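Local coordinates for fasciclin-1 (Drosophila melanogaster, PDB 1O70), which serves as a neural cell adhesion molecule, the present chain being a fragment that carries its third and fourth FAS1 domains, at residues M32-A37 against N71-I76; T243-V248 against G275-I280. One frame throughout, in Å; residues are numbered along the deposited sequence.

In the fold
From the N terminus, helix 21-33 ends in the turn of interaction 1, which meets helix 70-79 after 33 intervening residues. Those residues include the rest of helix 37-43, strand 48-53 and the helices 55-60 and 64-67, so the contact closes a loop about half helical in the third FAS1 domain. Interaction 2 comes in the fourth domain, after interaction 1 has closed; the two neither nest nor cross. It sets the start of helix 244-253 against strand 276-281, and the 26 residues between contain strands 257-260 and 265-273 of the same sheet. The two contacts have centres about 26 Å apart and nearest atoms about 8 Å apart, and do not touch.

Interaction 1: M32-A37 against N71-I76; sequences MDNGGA and NKMRQI
The carbonyl oxygen of Asn34 is held by two N-H groups of Arg74, both weakly: NE reaches Asn34 O at 3.5 Å, and Arg74 NH2 lies equally far from Asn34 O. The oxygen sits at the edge of the guanidinium, near its plane. In the third FAS1 domain this is a helix-end contact: Asn34 is the first residue to leave helical geometry after helix 21-33, and it meets the flank of helix 70-79. The Arg74 chain leaves with CG opposite the backbone N (chi1 -166°) and bends at chi3 (-46°), which turns the guanidinium back to the turn.

Beside this grip the buried Asn34 side chain crosses that of Met73 obliquely, its CG 3.4 Å from Met73 CB. Beyond CB and CG the methionine bends away, and its side chain also packs on Ile63, Val66 and Leu67. An alanine in place of Asn34 would keep the carbonyl but is likely to open a gap beside the Met73 methylenes. Two glycines follow: at the positive phi of Gly35 and Gly36 a beta carbon would collide with the preceding carbonyl oxygen, and at Gly35 it would also crowd Arg74 NE. Gly36 occupies the N-cap of helix 37-43, whose first residue, Ala37, has its CB 4.5 Å from Arg74 CD.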
loop_
_atom_site.group_PDB
_atom_site.type_symbol
_atom_site.label_atom_id
_atom_site.label_comp_id
_atom_site.label_asym_id
_atom_site.label_seq_id
_atom_site.Cartn_x
_atom_site.Cartn_y
_atom_site.Cartn_z
ATOM N N MET A 32 -20.718 -4.619 -15.287
ATOM C CA MET A 32 -21.437 -4.457 -16.549
ATOM C C MET A 32 -20.996 -3.187 -17.279
ATOM O O MET A 32 -20.691 -3.230 -18.473
ATOM C CB MET A 32 -22.950 -4.440 -16.291
ATOM C CG MET A 32 -23.504 -5.800 -15.871
ATOM S SD MET A 32 -25.207 -5.766 -15.269
ATOM C CE MET A 32 -26.092 -5.914 -16.800
ATOM N N ASP A 33 -20.941 -2.070 -16.556
ATOM C CA ASP A 33 -20.532 -0.795 -17.133
ATOM C C ASP A 33 -19.119 -0.816 -17.711
ATOM O O ASP A 33 -18.812 -0.041 -18.618
ATOM C CB ASP A 33 -20.586 0.330 -16.088
ATOM C CG ASP A 33 -21.958 0.505 -15.467
ATOM O OD1 ASP A 33 -22.950 0.614 -16.216
ATOM O OD2 ASP A 33 -22.040 0.548 -14.218
ATOM N N ASN A 34 -18.253 -1.687 -17.201
ATOM C CA ASN A 34 -16.877 -1.689 -17.687
ATOM C C ASN A 34 -16.310 -2.919 -18.370
ATOM O O ASN A 34 -15.238 -3.397 -17.997
ATOM C CB ASN A 34 -15.935 -1.277 -16.553
ATOM C CG ASN A 34 -16.349 0.036 -15.912
ATOM O OD1 ASN A 34 -17.277 0.079 -15.093
ATOM N ND2 ASN A 34 -15.682 1.120 -16.300
ATOM N N GLY A 35 -17.010 -3.418 -19.377
ATOM C CA GLY A 35 -16.496 -4.565 -20.099
ATOM C C GLY A 35 -17.277 -5.854 -19.965
ATOM O O GLY A 35 -18.052 -6.224 -20.853
ATOM N N GLY A 36 -17.072 -6.536 -18.845
ATOM C CA GLY A 36 -17.734 -7.802 -18.607
ATOM C C GLY A 36 -16.648 -8.855 -18.572
ATOM O O GLY A 36 -16.862 -9.985 -18.125
ATOM N N ALA A 37 -15.466 -8.467 -19.054
ATOM C CA ALA A 37 -14.299 -9.353 -19.091
ATOM C C ALA A 37 -14.001 -9.827 -17.674
ATOM O O ALA A 37 -13.504 -10.934 -17.452
ATOM C CB ALA A 37 -13.091 -8.608 -19.656
ATOM N N ASN A 71 -10.885 1.269 -18.440
ATOM C CA ASN A 71 -9.656 0.504 -18.298
ATOM C C ASN A 71 -9.183 0.448 -16.846
ATOM O O ASN A 71 -8.636 -0.566 -16.390
ATOM C CB ASN A 71 -8.566 1.110 -19.179
ATOM C CG ASN A 71 -7.323 0.253 -19.228
ATOM O OD1 ASN A 71 -6.650 0.053 -18.212
ATOM N ND2 ASN A 71 -7.013 -0.272 -20.411
ATOM N N LYS A 72 -9.397 1.545 -16.127
ATOM C CA LYS A 72 -9.014 1.636 -14.723
ATOM C C LYS A 72 -10.018 0.904 -13.842
ATOM O O LYS A 72 -9.639 0.166 -12.932
ATOM C CB LYS A 72 -8.911 3.103 -14.295
ATOM C CG LYS A 72 -7.712 3.814 -14.891
ATOM C CD LYS A 72 -7.595 5.252 -14.412
ATOM C CE LYS A 72 -6.349 5.916 -14.999
ATOM N NZ LYS A 72 -6.198 7.326 -14.542
ATOM N N MET A 73 -11.300 1.110 -14.115
ATOM C CA MET A 73 -12.345 0.452 -13.353
ATOM C C MET A 73 -12.108 -1.049 -13.298
ATOM O O MET A 73 -12.341 -1.684 -12.271
ATOM C CB MET A 73 -13.703 0.736 -13.977
ATOM C CG MET A 73 -14.334 2.017 -13.481
ATOM S SD MET A 73 -14.539 1.960 -11.687
ATOM C CE MET A 73 -13.387 3.237 -11.217
ATOM N N ARG A 74 -11.642 -1.605 -14.411
ATOM C CA ARG A 74 -11.363 -3.027 -14.508
ATOM C C ARG A 74 -10.221 -3.386 -13.553
ATOM O O ARG A 74 -10.249 -4.427 -12.899
ATOM C CB ARG A 74 -10.985 -3.380 -15.951
ATOM C CG ARG A 74 -10.994 -4.873 -16.275
ATOM C CD ARG A 74 -10.938 -5.112 -17.787
ATOM N NE ARG A 74 -11.888 -4.247 -18.489
ATOM C CZ ARG A 74 -11.542 -3.221 -19.265
ATOM N NH1 ARG A 74 -10.262 -2.930 -19.450
ATOM N NH2 ARG A 74 -12.475 -2.473 -19.846
ATOM N N GLN A 75 -9.216 -2.516 -13.470
ATOM C CA GLN A 75 -8.092 -2.767 -12.582
ATOM C C GLN A 75 -8.547 -2.678 -11.136
ATOM O O GLN A 75 -8.105 -3.453 -10.282
ATOM C CB GLN A 75 -6.982 -1.760 -12.816
ATOM C CG GLN A 75 -6.302 -1.905 -14.142
ATOM C CD GLN A 75 -5.096 -0.999 -14.241
ATOM O OE1 GLN A 75 -4.096 -1.186 -13.533
ATOM N NE2 GLN A 75 -5.183 0.000 -15.111
ATOM N N ILE A 76 -9.431 -1.727 -10.867
ATOM C CA ILE A 76 -9.961 -1.548 -9.534
ATOM C C ILE A 76 -10.809 -2.756 -9.180
ATOM O O ILE A 76 -10.643 -3.351 -8.115
ATOM C CB ILE A 76 -10.790 -0.265 -9.466
ATOM C CG1 ILE A 76 -9.846 0.933 -9.605
ATOM C CG2 ILE A 76 -11.608 -0.225 -8.181
ATOM C CD1 ILE A 76 -10.515 2.283 -9.516
#

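Interaction 2: T243-V248 against G275-I280; sequences TMKDLV and GRYVII
Tyr277 meets helix 244-253 through one face and one edge of its ring. Met244 CG lies over the face in a CH-pi contact, offset toward the rim, although the model puts this carbon implausibly close to the ring and the exact spacing is doubtful. The sulfur stands off obliquely, SD 5.1 Å from the centroid of the Tyr277 ring and 37° from its normal, a Met-aromatic contact. At the ring's edge, Val248 CG2 lies in the plane, 3.5 Å from Tyr277 CD2 and as far from Tyr277 CE2. Lys245 only brushes the far end, with its CG 4.3 Å from Tyr277 OH.

With CG turned away from its backbone N (chi1 -153°), Met244 sets that methylene over the ring; bends at chi2 and chi3 then carry the sulfur and CE on, CE coming 4.6 Å from Ile279 CD1. This is helix-on-sheet packing in the fourth FAS1 domain: the axes of 244-248 and 276-280 pass 9.8 Å apart at 56°. Strand 276-281 runs between strands 265-273 and 284-295, and Tyr277 is backbone-bonded to Val288, on which Met244 also packs; Val248 rests on Val270.

Further out, Asp292 OD1 bonds Met244 N at the helix start. There Thr243 and Asp246 form a capping box: Thr243 N donates to Asp246 OD2 at 2.9 Å, from above the carboxylate plane, and Asp246 N returns a weak bond to Thr243 OG1 at 3.1 Å.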
loop_
_atom_site.group_PDB
_atom_site.type_symbol
_atom_site.label_atom_id
_atom_site.label_comp_id
_atom_site.label_asym_id
_atom_site.label_seq_id
_atom_site.Cartn_x
_atom_site.Cartn_y
_atom_site.Cartn_z
ATOM N N THR A 243 5.515 5.047 -10.077
ATOM C CA THR A 243 5.068 3.741 -9.633
ATOM C C THR A 243 6.308 2.872 -9.692
ATOM O O THR A 243 7.274 3.191 -10.397
ATOM C CB THR A 243 3.977 3.118 -10.539
ATOM O OG1 THR A 243 4.519 2.839 -11.838
ATOM C CG2 THR A 243 2.796 4.058 -10.669
ATOM N N MET A 244 6.291 1.782 -8.944
ATOM C CA MET A 244 7.436 0.905 -8.923
ATOM C C MET A 244 7.707 0.445 -10.363
ATOM O O MET A 244 8.856 0.246 -10.750
ATOM C CB MET A 244 7.167 -0.269 -7.975
ATOM C CG MET A 244 8.398 -0.884 -7.356
ATOM S SD MET A 244 9.564 0.264 -6.632
ATOM C CE MET A 244 8.932 0.502 -5.030
ATOM N N LYS A 245 6.650 0.323 -11.162
ATOM C CA LYS A 245 6.787 -0.099 -12.556
ATOM C C LYS A 245 7.460 0.992 -13.380
ATOM O O LYS A 245 8.052 0.711 -14.422
ATOM C CB LYS A 245 5.416 -0.425 -13.151
ATOM C CG LYS A 245 5.444 -1.460 -14.253
ATOM C CD LYS A 245 4.038 -1.821 -14.680
ATOM C CE LYS A 245 4.045 -2.872 -15.781
ATOM N NZ LYS A 245 2.678 -3.121 -16.335
ATOM N N ASP A 246 7.366 2.239 -12.923
ATOM C CA ASP A 246 8.011 3.339 -13.635
ATOM C C ASP A 246 9.506 3.276 -13.365
ATOM O O ASP A 246 10.313 3.344 -14.285
ATOM C CB ASP A 246 7.496 4.709 -13.171
ATOM C CG ASP A 246 6.051 4.969 -13.563
ATOM O OD1 ASP A 246 5.568 4.375 -14.555
ATOM O OD2 ASP A 246 5.403 5.795 -12.886
ATOM N N LEU A 247 9.866 3.134 -12.094
ATOM C CA LEU A 247 11.268 3.076 -11.707
ATOM C C LEU A 247 11.987 1.947 -12.440
ATOM O O LEU A 247 13.148 2.085 -12.821
ATOM C CB LEU A 247 11.382 2.881 -10.194
ATOM C CG LEU A 247 10.567 3.885 -9.375
ATOM C CD1 LEU A 247 10.700 3.568 -7.900
ATOM C CD2 LEU A 247 11.042 5.306 -9.668
ATOM N N VAL A 248 11.288 0.833 -12.639
ATOM C CA VAL A 248 11.861 -0.315 -13.335
ATOM C C VAL A 248 12.149 0.050 -14.792
ATOM O O VAL A 248 13.250 -0.184 -15.293
ATOM C CB VAL A 248 10.905 -1.538 -13.296
ATOM C CG1 VAL A 248 11.441 -2.654 -14.178
ATOM C CG2 VAL A 248 10.763 -2.032 -11.870
ATOM N N GLY A 275 8.785 -11.784 -8.679
ATOM C CA GLY A 275 7.533 -11.116 -8.364
ATOM C C GLY A 275 7.619 -9.841 -7.546
ATOM O O GLY A 275 6.746 -8.969 -7.646
ATOM N N ARG A 276 8.660 -9.725 -6.731
ATOM C CA ARG A 276 8.839 -8.542 -5.897
ATOM C C ARG A 276 9.740 -7.538 -6.619
ATOM O O ARG A 276 10.399 -7.874 -7.607
ATOM C CB ARG A 276 9.494 -8.927 -4.568
ATOM C CG ARG A 276 11.001 -8.947 -4.649
ATOM C CD ARG A 276 11.655 -9.708 -3.518
ATOM N NE ARG A 276 13.086 -9.853 -3.789
ATOM C CZ ARG A 276 13.863 -10.786 -3.247
ATOM N NH1 ARG A 276 13.345 -11.669 -2.396
ATOM N NH2 ARG A 276 15.154 -10.837 -3.562
ATOM N N TYR A 277 9.751 -6.303 -6.129
ATOM C CA TYR A 277 10.603 -5.256 -6.690
ATOM C C TYR A 277 11.755 -5.057 -5.717
ATOM O O TYR A 277 11.561 -5.184 -4.511
ATOM C CB TYR A 277 9.838 -3.937 -6.848
ATOM C CG TYR A 277 8.769 -3.958 -7.908
ATOM C CD1 TYR A 277 7.463 -4.340 -7.606
ATOM C CD2 TYR A 277 9.064 -3.604 -9.219
ATOM C CE1 TYR A 277 6.476 -4.367 -8.593
ATOM C CE2 TYR A 277 8.089 -3.630 -10.208
ATOM C CZ TYR A 277 6.801 -4.011 -9.895
ATOM O OH TYR A 277 5.840 -4.054 -10.883
ATOM N N VAL A 278 12.946 -4.754 -6.227
ATOM C CA VAL A 278 14.106 -4.546 -5.360
ATOM C C VAL A 278 14.763 -3.196 -5.638
ATOM O O VAL A 278 14.844 -2.745 -6.786
ATOM C CB VAL A 278 15.191 -5.637 -5.552
ATOM C CG1 VAL A 278 16.132 -5.645 -4.364
ATOM C CG2 VAL A 278 14.550 -6.989 -5.726
ATOM N N ILE A 279 15.239 -2.561 -4.576
ATOM C CA ILE A 279 15.898 -1.272 -4.679
ATOM C C ILE A 279 17.383 -1.391 -4.382
ATOM O O ILE A 279 17.795 -1.916 -3.341
ATOM C CB ILE A 279 15.281 -0.242 -3.703
ATOM C CG1 ILE A 279 13.903 0.189 -4.216
ATOM C CG2 ILE A 279 16.212 0.949 -3.544
ATOM C CD1 ILE A 279 13.176 1.139 -3.310
ATOM N N ILE A 280 18.184 -0.888 -5.309
ATOM C CA ILE A 280 19.621 -0.907 -5.161
ATOM C C ILE A 280 20.033 0.534 -4.945
ATOM O O ILE A 280 19.927 1.367 -5.840
ATOM C CB ILE A 280 20.269 -1.498 -6.423
ATOM C CG1 ILE A 280 19.823 -2.962 -6.567
ATOM C CG2 ILE A 280 21.789 -1.395 -6.340
ATOM C CD1 ILE A 280 20.152 -3.596 -7.895
#